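Local atomic coordinates of beta-hexosaminidase Amuc_2018 (Akkermansia muciniphila, PDB entry 6JEB), a protein that removes terminal non-reducing N-acetylhexosamine residues from N-glycans, chitobiose and related beta-N-acetylhexosaminides as a family 20 glycoside hydrolase. Residues A[262-267]-A[283-288]; A[39-44]-A[48-53]; A[446-449]-A[453-456]. All coordinates share one frame; numbering follows the deposited sequence.

How the contacts relate
From the N terminus, contact 2 comes first. It closes the hairpin of strands 39-44 and 47-52 in the family 20 domain 2 sheet. Contact 1 follows, far along the chain in the catalytic domain. There it closes the loop that runs through helix 268-277 and ties helix 262-266 to helix 282-299 beside the zinc ion. Contact 3 is last and folds the chain after helix 434-452 back on that helix. The three lie in series; none nests or crosses. Contact 1 is on the other side of the chain's centre from contacts 2 and 3. The centres of contacts 2 and 3 are 26 Å apart, with nearest atoms about 13 Å apart.

Contact 1. Residues A[262-267]-A[283-288]; sequences ELWEKC and QEQMKA. With ZN (zinc ion), chain B.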
ATOM      1  N   GLU A 262      -1.575   5.072 -27.563  1.00 17.67           N
ATOM      2  CA  GLU A 262      -1.764   4.718 -28.969  1.00 19.07           C
ATOM      3  C   GLU A 262      -3.236   4.726 -29.380  1.00 18.75           C
ATOM      4  O   GLU A 262      -3.592   5.261 -30.437  1.00 20.06           O
ATOM      5  CB  GLU A 262      -1.150   3.341 -29.222  1.00 24.15           C
ATOM      6  CG  GLU A 262      -1.449   2.769 -30.589  1.00 30.72           C
ATOM      7  CD  GLU A 262      -0.982   1.335 -30.730  1.00 36.92           C
ATOM      8  OE1 GLU A 262      -0.083   0.922 -29.967  1.00 38.57           O
ATOM      9  OE2 GLU A 262      -1.520   0.616 -31.598  1.00 39.87           O
ATOM     10  N   LEU A 263      -4.110   4.124 -28.566  1.00 17.42           N
ATOM     11  CA  LEU A 263      -5.509   4.027 -28.979  1.00 17.01           C
ATOM     12  C   LEU A 263      -6.240   5.361 -28.865  1.00 16.80           C
ATOM     13  O   LEU A 263      -7.147   5.628 -29.664  1.00 18.39           O
ATOM     14  CB  LEU A 263      -6.241   2.907 -28.232  1.00 17.27           C
ATOM     15  CG  LEU A 263      -5.717   1.494 -28.516  1.00 18.06           C
ATOM     16  CD1 LEU A 263      -6.635   0.427 -27.911  1.00 18.32           C
ATOM     17  CD2 LEU A 263      -5.539   1.264 -30.015  1.00 19.41           C
ATOM     18  N   TRP A 264      -5.878   6.203 -27.886  1.00 16.19           N
ATOM     19  CA  TRP A 264      -6.395   7.569 -27.870  1.00 16.10           C
ATOM     20  C   TRP A 264      -5.978   8.326 -29.125  1.00 15.66           C
ATOM     21  O   TRP A 264      -6.777   9.076 -29.704  1.00 18.36           O
ATOM     22  CB  TRP A 264      -5.893   8.319 -26.638  1.00 15.89           C
ATOM     23  CG  TRP A 264      -6.672   8.068 -25.383  1.00 15.25           C
ATOM     24  CD1 TRP A 264      -7.740   7.215 -25.218  1.00 15.34           C
ATOM     25  CD2 TRP A 264      -6.466   8.701 -24.115  1.00 15.68           C
ATOM     26  NE1 TRP A 264      -8.188   7.272 -23.917  1.00 15.28           N
ATOM     27  CE2 TRP A 264      -7.425   8.178 -23.222  1.00 14.76           C
ATOM     28  CE3 TRP A 264      -5.557   9.661 -23.647  1.00 16.51           C
ATOM     29  CZ2 TRP A 264      -7.505   8.584 -21.888  1.00 16.03           C
ATOM     30  CZ3 TRP A 264      -5.635  10.062 -22.324  1.00 16.50           C
ATOM     31  CH2 TRP A 264      -6.600   9.522 -21.455  1.00 16.17           C
ATOM     32  N   GLU A 265      -4.722   8.160 -29.549  1.00 17.57           N
ATOM     33  CA  GLU A 265      -4.263   8.847 -30.754  1.00 19.12           C
ATOM     34  C   GLU A 265      -5.105   8.455 -31.959  1.00 19.65           C
ATOM     35  O   GLU A 265      -5.453   9.309 -32.783  1.00 19.97           O
ATOM     36  CB  GLU A 265      -2.783   8.550 -31.018  1.00 21.37           C
ATOM     37  CG  GLU A 265      -2.149   9.462 -32.074  1.00 24.43           C
ATOM     38  CD  GLU A 265      -2.511   9.069 -33.498  1.00 27.63           C
ATOM     39  OE1 GLU A 265      -2.647   7.857 -33.766  1.00 29.80           O
ATOM     40  OE2 GLU A 265      -2.672   9.976 -34.346  1.00 29.95           O
ATOM     41  N   LYS A 266      -5.456   7.167 -32.067  1.00 18.47           N
ATOM     42  CA  LYS A 266      -6.173   6.648 -33.227  1.00 19.27           C
ATOM     43  C   LYS A 266      -7.680   6.816 -33.138  1.00 17.18           C
ATOM     44  O   LYS A 266      -8.352   6.779 -34.176  1.00 19.06           O
ATOM     45  CB  LYS A 266      -5.880   5.154 -33.398  1.00 20.08           C
ATOM     46  CG  LYS A 266      -4.462   4.853 -33.818  1.00 24.13           C
ATOM     47  CD  LYS A 266      -4.217   3.364 -33.917  1.00 28.96           C
ATOM     48  CE  LYS A 266      -2.778   3.093 -34.343  1.00 36.38           C
ATOM     49  NZ  LYS A 266      -2.475   1.637 -34.409  1.00 42.00           N
ATOM     50  N   CYS A 267      -8.219   6.992 -31.937  1.00 15.89           N
ATOM     51  CA  CYS A 267      -9.664   7.015 -31.743  1.00 15.46           C
ATOM     52  C   CYS A 267     -10.308   8.140 -32.552  1.00 16.51           C
ATOM     53  O   CYS A 267      -9.889   9.300 -32.438  1.00 17.15           O
ATOM     54  CB  CYS A 267      -9.972   7.215 -30.262  1.00 14.83           C
ATOM     55  SG  CYS A 267     -11.733   7.470 -29.914  1.00 15.55           S
ATOM     56  N   GLN A 283      -0.582  13.511 -24.055  1.00 20.91           N
ATOM     57  CA  GLN A 283      -0.275  13.872 -22.673  1.00 20.11           C
ATOM     58  C   GLN A 283      -1.146  15.032 -22.209  1.00 19.85           C
ATOM     59  O   GLN A 283      -1.590  15.058 -21.056  1.00 19.93           O
ATOM     60  CB  GLN A 283       1.214  14.181 -22.500  1.00 19.58           C
ATOM     61  CG  GLN A 283       2.117  12.965 -22.604  1.00 21.97           C
ATOM     62  CD  GLN A 283       1.827  11.932 -21.528  1.00 22.81           C
ATOM     63  OE1 GLN A 283       2.129  12.147 -20.356  1.00 23.64           O
ATOM     64  NE2 GLN A 283       1.229  10.807 -21.920  1.00 23.74           N
ATOM     65  N   GLU A 284      -1.404  16.004 -23.088  1.00 20.82           N
ATOM     66  CA  GLU A 284      -2.394  17.032 -22.773  0.50 23.23           C
ATOM     67  C   GLU A 284      -3.763  16.407 -22.555  1.00 21.40           C
ATOM     68  O   GLU A 284      -4.516  16.820 -21.667  1.00 21.05           O
ATOM     69  CB  GLU A 284      -2.479  18.052 -23.908  0.50 26.89           C
ATOM     70  CG  GLU A 284      -1.470  19.169 -23.850  0.50 32.00           C
ATOM     71  CD  GLU A 284      -1.819  20.283 -24.816  0.50 37.04           C
ATOM     72  OE1 GLU A 284      -2.728  21.084 -24.504  0.50 38.90           O
ATOM     73  OE2 GLU A 284      -1.202  20.338 -25.898  0.50 39.00           O
ATOM     74  N   GLN A 285      -4.104  15.401 -23.362  1.00 20.02           N
ATOM     75  CA  GLN A 285      -5.373  14.715 -23.166  1.00 17.44           C
ATOM     76  C   GLN A 285      -5.403  14.001 -21.820  1.00 17.35           C
ATOM     77  O   GLN A 285      -6.420  14.025 -21.117  1.00 18.77           O
ATOM     78  CB  GLN A 285      -5.608  13.726 -24.302  1.00 18.69           C
ATOM     79  CG  GLN A 285      -7.010  13.144 -24.276  1.00 18.87           C
ATOM     80  CD  GLN A 285      -7.282  12.188 -25.418  1.00 21.49           C
ATOM     81  OE1 GLN A 285      -6.606  12.217 -26.448  1.00 24.00           O
ATOM     82  NE2 GLN A 285      -8.278  11.332 -25.240  1.00 21.73           N
ATOM     83  N   MET A 286      -4.288  13.365 -21.442  1.00 17.12           N
ATOM     84  CA  MET A 286      -4.206  12.693 -20.149  1.00 17.42           C
ATOM     85  C   MET A 286      -4.367  13.687 -19.006  1.00 17.59           C
ATOM     86  O   MET A 286      -5.075  13.412 -18.030  1.00 17.12           O
ATOM     87  CB  MET A 286      -2.869  11.953 -20.032  1.00 16.52           C
ATOM     88  CG  MET A 286      -2.721  11.067 -18.784  1.00 17.01           C
ATOM     89  SD  MET A 286      -3.706   9.550 -18.837  1.00 18.26           S
ATOM     90  CE  MET A 286      -2.957   8.675 -20.209  1.00 18.99           C
ATOM     91  N   LYS A 287      -3.713  14.846 -19.105  1.00 18.40           N
ATOM     92  CA  LYS A 287      -3.871  15.875 -18.079  1.00 19.46           C
ATOM     93  C   LYS A 287      -5.332  16.286 -17.931  1.00 19.28           C
ATOM     94  O   LYS A 287      -5.849  16.398 -16.813  1.00 19.36           O
ATOM     95  CB  LYS A 287      -2.995  17.085 -18.416  1.00 20.47           C
ATOM     96  CG  LYS A 287      -3.069  18.209 -17.404  1.00 22.36           C
ATOM     97  CD  LYS A 287      -2.205  19.387 -17.840  1.00 24.40           C
ATOM     98  CE  LYS A 287      -2.204  20.483 -16.785  1.00 28.03           C
ATOM     99  NZ  LYS A 287      -1.565  20.028 -15.509  1.00 30.85           N
ATOM    100  N   ALA A 288      -6.019  16.502 -19.054  1.00 19.30           N
ATOM    101  CA  ALA A 288      -7.424  16.903 -19.005  1.00 19.81           C
ATOM    102  C   ALA A 288      -8.299  15.789 -18.446  1.00 18.65           C
ATOM    103  O   ALA A 288      -9.266  16.054 -17.721  1.00 18.83           O
ATOM    104  CB  ALA A 288      -7.901  17.294 -20.401  1.00 20.47           C
TER
HETATM  105 ZN    ZN B 501     -11.530   7.700 -27.595  1.00 16.03          ZN
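A four-cysteine zinc site borders this contact, in which Trp264 of helix 262-266 packs on Gln285 and Met286 of helix 282-299. Cys267, just after the first helix, binds the zinc ion through SG at 2.3 Å. Cys206, Cys226 and Cys270 complete the site.

The amide of Gln285 lies stacked over one face of the Trp264 indole, with the two planes 9° apart. Its NE2 sits 3.4 Å from Trp264 CD2, offset toward the rim of the ring. The Gln285 CD follows at 3.5 Å from Trp264 CE3. The Gln285 chain runs extended from a CG turned away from its own backbone N (chi1 -171°), which carries the amide out over the indole. Arg274 hydrogen-bonds Gln285 OE1, which would help fix the turn of the amide.

Met286 comes to the far rim of the six-membered ring. Its N is 3.7 Å from Trp264 CZ3, near the ring plane, and its CE is equally 3.7 Å from CZ3. The sulfur approaches obliquely, with SD 4.9 Å from the ring centroid, in a Met-aromatic contact. At the opposite end of the indole, NE1 hydrogen-bonds the backbone oxygen of Val225, next to the zinc ligand Cys226. Trp264 also touches Cys206 and Cys270. With an alanine in place of Trp264, the Gln285 amide would probably lose its stacking surface, the Val225 oxygen its donor, and a gap would open beside Met286. The indole thus offers a flat face to an amide, its rim to the Met286 backbone, with the thioether set obliquely to the six-membered ring, and its N-H to the chain beside the metal.

Contact 2. Residues A[39-44]-A[48-53]; sequences YRLTVT and AHLASG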
ATOM      1  N   TYR A  39       4.036   9.153  21.577  1.00 11.96           N
ATOM      2  CA  TYR A  39       3.794   8.561  22.887  1.00 12.33           C
ATOM      3  C   TYR A  39       5.099   8.514  23.676  1.00 12.39           C
ATOM      4  O   TYR A  39       6.200   8.608  23.118  1.00 12.77           O
ATOM      5  CB  TYR A  39       3.140   7.152  22.801  1.00 12.40           C
ATOM      6  CG  TYR A  39       4.084   6.112  22.246  1.00 11.30           C
ATOM      7  CD1 TYR A  39       4.939   5.402  23.088  1.00 12.93           C
ATOM      8  CD2 TYR A  39       4.150   5.859  20.878  1.00 12.38           C
ATOM      9  CE1 TYR A  39       5.832   4.480  22.591  1.00 13.09           C
ATOM     10  CE2 TYR A  39       5.032   4.929  20.368  1.00 12.48           C
ATOM     11  CZ  TYR A  39       5.882   4.247  21.233  1.00 12.22           C
ATOM     12  OH  TYR A  39       6.791   3.341  20.745  1.00 13.01           O
ATOM     13  N   ARG A  40       4.953   8.367  24.990  1.00 11.89           N
ATOM     14  CA  ARG A  40       6.059   8.083  25.892  1.00 12.13           C
ATOM     15  C   ARG A  40       5.649   6.888  26.738  1.00 12.10           C
ATOM     16  O   ARG A  40       4.621   6.929  27.422  1.00 13.66           O
ATOM     17  CB  ARG A  40       6.362   9.285  26.785  1.00 13.91           C
ATOM     18  CG  ARG A  40       7.557   9.071  27.710  1.00 16.17           C
ATOM     19  CD  ARG A  40       7.697  10.209  28.735  1.00 22.95           C
ATOM     20  NE  ARG A  40       7.615  11.526  28.105  1.00 31.42           N
ATOM     21  CZ  ARG A  40       6.610  12.385  28.265  1.00 35.48           C
ATOM     22  NH1 ARG A  40       5.587  12.090  29.064  1.00 35.30           N
ATOM     23  NH2 ARG A  40       6.635  13.551  27.630  1.00 36.53           N
ATOM     24  N   LEU A  41       6.431   5.817  26.673  1.00 12.88           N
ATOM     25  CA  LEU A  41       6.129   4.589  27.396  1.00 12.36           C
ATOM     26  C   LEU A  41       7.268   4.333  28.364  1.00 13.55           C
ATOM     27  O   LEU A  41       8.420   4.191  27.944  1.00 14.39           O
ATOM     28  CB  LEU A  41       5.967   3.425  26.421  1.00 12.66           C
ATOM     29  CG  LEU A  41       5.627   2.066  27.033  1.00 14.02           C
ATOM     30  CD1 LEU A  41       4.273   2.089  27.733  1.00 16.27           C
ATOM     31  CD2 LEU A  41       5.642   1.001  25.952  1.00 16.29           C
ATOM     32  N   THR A  42       6.954   4.294  29.656  1.00 14.23           N
ATOM     33  CA  THR A  42       7.952   4.093  30.700  1.00 14.60           C
ATOM     34  C   THR A  42       7.748   2.715  31.312  1.00 14.10           C
ATOM     35  O   THR A  42       6.656   2.399  31.801  1.00 15.44           O
ATOM     36  CB  THR A  42       7.853   5.190  31.760  1.00 14.69           C
ATOM     37  OG1 THR A  42       8.005   6.465  31.121  1.00 15.79           O
ATOM     38  CG2 THR A  42       8.949   5.022  32.818  1.00 15.99           C
ATOM     39  N   VAL A  43       8.794   1.898  31.273  1.00 14.97           N
ATOM     40  CA  VAL A  43       8.776   0.544  31.810  1.00 14.92           C
ATOM     41  C   VAL A  43       9.473   0.578  33.165  1.00 15.11           C
ATOM     42  O   VAL A  43      10.645   0.967  33.253  1.00 16.60           O
ATOM     43  CB  VAL A  43       9.475  -0.429  30.846  1.00 16.06           C
ATOM     44  CG1 VAL A  43       9.582  -1.831  31.454  1.00 17.72           C
ATOM     45  CG2 VAL A  43       8.735  -0.466  29.504  1.00 16.43           C
ATOM     46  N   THR A  44       8.753   0.210  34.222  1.00 16.08           N
ATOM     47  CA  THR A  44       9.266   0.174  35.585  1.00 16.53           C
ATOM     48  C   THR A  44       9.087  -1.230  36.156  1.00 18.13           C
ATOM     49  O   THR A  44       8.324  -2.031  35.606  1.00 18.15           O
ATOM     50  CB  THR A  44       8.527   1.177  36.493  1.00 17.63           C
ATOM     51  OG1 THR A  44       7.272   0.622  36.915  1.00 18.12           O
ATOM     52  CG2 THR A  44       8.305   2.517  35.786  1.00 18.76           C
ATOM     53  N   ALA A  48       4.019  -0.569  33.572  1.00 16.80           N
ATOM     54  CA  ALA A  48       4.302   0.391  32.522  1.00 14.88           C
ATOM     55  C   ALA A  48       3.374   1.593  32.614  1.00 14.43           C
ATOM     56  O   ALA A  48       2.222   1.482  33.041  1.00 16.13           O
ATOM     57  CB  ALA A  48       4.140  -0.268  31.149  1.00 15.84           C
ATOM     58  N   HIS A  49       3.889   2.745  32.195  1.00 13.42           N
ATOM     59  CA  HIS A  49       3.125   3.983  32.144  1.00 13.18           C
ATOM     60  C   HIS A  49       3.113   4.485  30.711  1.00 14.22           C
ATOM     61  O   HIS A  49       4.177   4.657  30.106  1.00 14.46           O
ATOM     62  CB  HIS A  49       3.778   5.043  33.028  1.00 14.28           C
ATOM     63  CG  HIS A  49       3.871   4.646  34.463  1.00 16.12           C
ATOM     64  ND1 HIS A  49       2.844   4.856  35.358  1.00 18.44           N
ATOM     65  CD2 HIS A  49       4.863   4.042  35.162  1.00 19.16           C
ATOM     66  CE1 HIS A  49       3.205   4.410  36.549  1.00 19.37           C
ATOM     67  NE2 HIS A  49       4.425   3.912  36.457  1.00 20.04           N
ATOM     68  N   LEU A  50       1.919   4.725  30.174  1.00 13.63           N
ATOM     69  CA  LEU A  50       1.765   5.218  28.812  1.00 13.01           C
ATOM     70  C   LEU A  50       1.234   6.644  28.841  1.00 12.81           C
ATOM     71  O   LEU A  50       0.219   6.921  29.485  1.00 14.33           O
ATOM     72  CB  LEU A  50       0.823   4.315  28.014  1.00 13.28           C
ATOM     73  CG  LEU A  50       0.587   4.740  26.561  1.00 13.19           C
ATOM     74  CD1 LEU A  50       1.867   4.738  25.744  1.00 14.72           C
ATOM     75  CD2 LEU A  50      -0.440   3.817  25.920  1.00 15.88           C
ATOM     76  N   ALA A  51       1.930   7.545  28.161  1.00 13.49           N
ATOM     77  CA  ALA A  51       1.449   8.894  27.903  1.00 13.07           C
ATOM     78  C   ALA A  51       1.404   9.070  26.395  1.00 13.24           C
ATOM     79  O   ALA A  51       2.283   8.577  25.686  1.00 14.18           O
ATOM     80  CB  ALA A  51       2.401   9.934  28.503  1.00 14.97           C
ATOM     81  N   SER A  52       0.377   9.747  25.892  1.00 12.21           N
ATOM     82  CA  SER A  52       0.273   9.943  24.453  1.00 12.62           C
ATOM     83  C   SER A  52      -0.329  11.310  24.176  1.00 12.73           C
ATOM     84  O   SER A  52      -1.028  11.878  25.016  1.00 15.25           O
ATOM     85  CB  SER A  52      -0.545   8.825  23.795  1.00 16.57           C
ATOM     86  OG  SER A  52      -1.833   8.750  24.371  1.00 19.72           O
ATOM     87  N   GLY A  53      -0.046  11.844  22.985  1.00 12.74           N
ATOM     88  CA  GLY A  53      -0.588  13.145  22.634  1.00 13.93           C
ATOM     89  C   GLY A  53      -1.970  13.117  22.024  1.00 14.33           C
ATOM     90  O   GLY A  53      -2.594  14.173  21.862  1.00 17.84           O
TER
HETATM   91  O   HOH W   1       5.616   7.383  30.233  1.00 16.53           O
HETATM   92  O   HOH W   2       5.947   2.634  38.475  1.00 22.58           O
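Leu41 lays its CD1 methyl over the neighbouring strand, 4.1 Å from Leu50 CD1 and 4.2 Å from Ala48 CB. Its CG stands opposite the backbone N (chi1 -179°), and the methyl also comes close to the backbone oxygen of His49. Leu50 CD1 in turn reaches Tyr39 CB at 4.0 Å. Tyr39, Leu41, Val43, Ala48, Leu50 and Ser52 share one face of the sheet. Helix 55-73 covers this face, with Leu68 on Leu41 and Leu62 on Leu50. The Tyr39 hydroxyl hydrogen-bonds Thr64 of the same helix.

The two strands form an antiparallel beta hairpin in the family 20 domain 2 sheet. Strand 39-44 also pairs with strand 79-86, and strand 47-52 with strand 25-30. Arg40 with Ala51 and Thr42 with His49 are the hydrogen-bonded pairs, two nearly straight bonds each. Thr42 N to His49 O, for example, spans 2.8 Å at 170°.

The other face carries Arg40, Thr42, His49 and Ala51. Arg40 NH1 passes Ala51 CB at 3.9 Å. A water joins Thr42 OG1 to His49 O, so that this oxygen receives a bond from the water as well as from Thr42 N. Thr44 CG2 meets the edge of the His49 ring, 3.8 Å from CD2. A second water, in the ring plane, lies 2.8 Å from His49 NE2 and donates to Thr44 OG1, which also hydrogen-bonds the Gly47 backbone oxygen in the turn. Ser27 of strand 25-30 hydrogen-bonds ND1 and holds the ring from its other nitrogen.

Contact 3. Residues A[446-449]-A[453-456]; sequences QFIL and NYDM
Ile448 sends its two branches different ways: CG1 lies opposite the carbonyl carbon (chi1 -63°), and CG2 opposite the backbone N. The CG1 branch meets Met456, whose thioether chain bends at its last torsion and brings CE to 3.7 Å from Ile448 CG1. The two side chains pass at a slant. The CG2 methyl turns to Tyr454. It touches the backbone oxygen of Tyr454 at 3.4 Å and lies 4.1 Å from Tyr454 CB. It also comes to the edge of the tyrosine ring, near its plane.

Leu449 lies against the same piece of backbone. Its CD2 is 3.5 Å from Tyr454 O and 3.8 Å from Asp455 CB. The Tyr454 oxygen therefore has methyls of both Ile448 and Leu449 beside it, and Leu449 CA makes a CA-H...O contact with it at 3.4 Å.

A weak backbone hydrogen bond runs from Asn453 N to Leu449 O, 3.0 Å long and bent to 125°. Asn453 is where the chain leaves the helix, with a positive phi (51°), and from there residues 454-456 run back beside the last turns. Polar ends are held nearby: Asp455 OD1 makes a salt bridge with Arg445, one turn before Leu449 on the helix, and also takes the backbone N of Glu457. Arg458 hydrogen-bonds the Tyr454 hydroxyl.

This returning segment, without regular secondary structure, covers one side of helix 434-452. Ile448 and Tyr454 both rest on Met115 of helix 106-118; Tyr454 touches Leu411 and Tyr412 of helix 407-414, and Phe447 reaches helix 55-73.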
ATOM      1  N   GLN A 446       9.896 -15.557  16.788  1.00 19.18           N
ATOM      2  CA  GLN A 446       9.105 -16.145  17.865  0.50 18.95           C
ATOM      3  C   GLN A 446       7.881 -15.300  18.190  1.00 19.33           C
ATOM      4  O   GLN A 446       6.807 -15.841  18.485  1.00 20.84           O
ATOM      5  CB  GLN A 446       9.964 -16.342  19.116  0.50 20.20           C
ATOM      6  CG  GLN A 446      10.987 -17.460  19.005  0.50 23.10           C
ATOM      7  CD  GLN A 446      10.377 -18.785  18.590  0.50 27.01           C
ATOM      8  OE1 GLN A 446       9.330 -19.188  19.096  0.50 29.31           O
ATOM      9  NE2 GLN A 446      11.032 -19.471  17.660  0.50 28.48           N
ATOM     10  N   PHE A 447       8.018 -13.965  18.152  1.00 18.89           N
ATOM     11  CA  PHE A 447       6.870 -13.108  18.448  1.00 18.56           C
ATOM     12  C   PHE A 447       5.726 -13.400  17.488  1.00 17.91           C
ATOM     13  O   PHE A 447       4.569 -13.556  17.902  1.00 19.59           O
ATOM     14  CB  PHE A 447       7.224 -11.621  18.324  1.00 17.35           C
ATOM     15  CG  PHE A 447       8.330 -11.136  19.231  1.00 17.00           C
ATOM     16  CD1 PHE A 447       8.880 -11.929  20.224  1.00 17.40           C
ATOM     17  CD2 PHE A 447       8.804  -9.840  19.078  1.00 17.77           C
ATOM     18  CE1 PHE A 447       9.903 -11.440  21.032  1.00 17.54           C
ATOM     19  CE2 PHE A 447       9.819  -9.341  19.882  1.00 18.11           C
ATOM     20  CZ  PHE A 447      10.371 -10.145  20.863  1.00 17.87           C
ATOM     21  N   ILE A 448       6.033 -13.457  16.189  1.00 17.02           N
ATOM     22  CA  ILE A 448       4.996 -13.629  15.177  1.00 16.70           C
ATOM     23  C   ILE A 448       4.471 -15.065  15.183  1.00 18.54           C
ATOM     24  O   ILE A 448       3.280 -15.306  14.945  1.00 18.58           O
ATOM     25  CB  ILE A 448       5.531 -13.167  13.804  1.00 16.52           C
ATOM     26  CG1 ILE A 448       5.859 -11.660  13.829  1.00 15.25           C
ATOM     27  CG2 ILE A 448       4.540 -13.491  12.687  1.00 16.01           C
ATOM     28  CD1 ILE A 448       4.669 -10.755  14.102  1.00 16.22           C
ATOM     29  N   LEU A 449       5.332 -16.041  15.473  1.00 18.45           N
ATOM     30  CA  LEU A 449       4.855 -17.412  15.635  1.00 20.58           C
ATOM     31  C   LEU A 449       3.852 -17.504  16.777  1.00 23.95           C
ATOM     32  O   LEU A 449       2.798 -18.140  16.648  1.00 24.95           O
ATOM     33  CB  LEU A 449       6.036 -18.346  15.898  1.00 22.64           C
ATOM     34  CG  LEU A 449       6.767 -18.891  14.676  1.00 25.23           C
ATOM     35  CD1 LEU A 449       8.063 -19.559  15.108  1.00 25.85           C
ATOM     36  CD2 LEU A 449       5.876 -19.872  13.901  1.00 24.99           C
ATOM     37  N   ASN A 453       0.637 -17.344  14.748  1.00 22.25           N
ATOM     38  CA  ASN A 453       0.822 -18.709  14.260  0.60 24.59           C
ATOM     39  C   ASN A 453       1.387 -18.709  12.842  1.00 23.52           C
ATOM     40  O   ASN A 453       1.028 -19.535  11.999  1.00 25.53           O
ATOM     41  CB  ASN A 453      -0.470 -19.518  14.378  0.60 28.68           C
ATOM     42  CG  ASN A 453      -0.999 -19.538  15.799  0.60 32.36           C
ATOM     43  OD1 ASN A 453      -0.262 -19.834  16.740  0.60 34.75           O
ATOM     44  ND2 ASN A 453      -2.270 -19.190  15.966  0.60 35.32           N
ATOM     45  N   TYR A 454       2.283 -17.764  12.583  1.00 20.73           N
ATOM     46  CA  TYR A 454       2.851 -17.559  11.263  1.00 19.14           C
ATOM     47  C   TYR A 454       4.368 -17.516  11.374  1.00 18.51           C
ATOM     48  O   TYR A 454       4.912 -16.872  12.277  1.00 19.43           O
ATOM     49  CB  TYR A 454       2.326 -16.256  10.614  1.00 19.43           C
ATOM     50  CG  TYR A 454       2.903 -16.123   9.239  1.00 17.61           C
ATOM     51  CD1 TYR A 454       2.432 -16.914   8.205  1.00 18.23           C
ATOM     52  CD2 TYR A 454       3.974 -15.274   8.988  1.00 17.57           C
ATOM     53  CE1 TYR A 454       2.988 -16.850   6.951  1.00 17.15           C
ATOM     54  CE2 TYR A 454       4.535 -15.198   7.731  1.00 17.15           C
ATOM     55  CZ  TYR A 454       4.036 -15.995   6.721  1.00 18.15           C
ATOM     56  OH  TYR A 454       4.586 -15.959   5.476  1.00 19.08           O
ATOM     57  N   ASP A 455       5.051 -18.189  10.447  1.00 18.23           N
ATOM     58  CA  ASP A 455       6.504 -18.352  10.494  1.00 19.05           C
ATOM     59  C   ASP A 455       7.150 -17.449   9.446  1.00 18.92           C
ATOM     60  O   ASP A 455       6.972 -17.658   8.240  1.00 19.19           O
ATOM     61  CB  ASP A 455       6.892 -19.811  10.259  1.00 20.40           C
ATOM     62  CG  ASP A 455       8.335 -20.099  10.660  1.00 22.57           C
ATOM     63  OD1 ASP A 455       9.125 -19.137  10.778  1.00 22.03           O
ATOM     64  OD2 ASP A 455       8.679 -21.284  10.861  1.00 25.43           O
ATOM     65  N   MET A 456       7.916 -16.461   9.909  1.00 18.50           N
ATOM     66  CA  MET A 456       8.604 -15.531   9.021  1.00 17.12           C
ATOM     67  C   MET A 456       9.976 -16.016   8.574  1.00 17.15           C
ATOM     68  O   MET A 456      10.672 -15.274   7.874  1.00 19.19           O
ATOM     69  CB  MET A 456       8.750 -14.151   9.680  1.00 17.34           C
ATOM     70  CG  MET A 456       7.441 -13.436   9.928  1.00 18.06           C
ATOM     71  SD  MET A 456       7.638 -11.648  10.160  1.00 17.47           S
ATOM     72  CE  MET A 456       8.754 -11.602  11.570  1.00 17.10           C
TER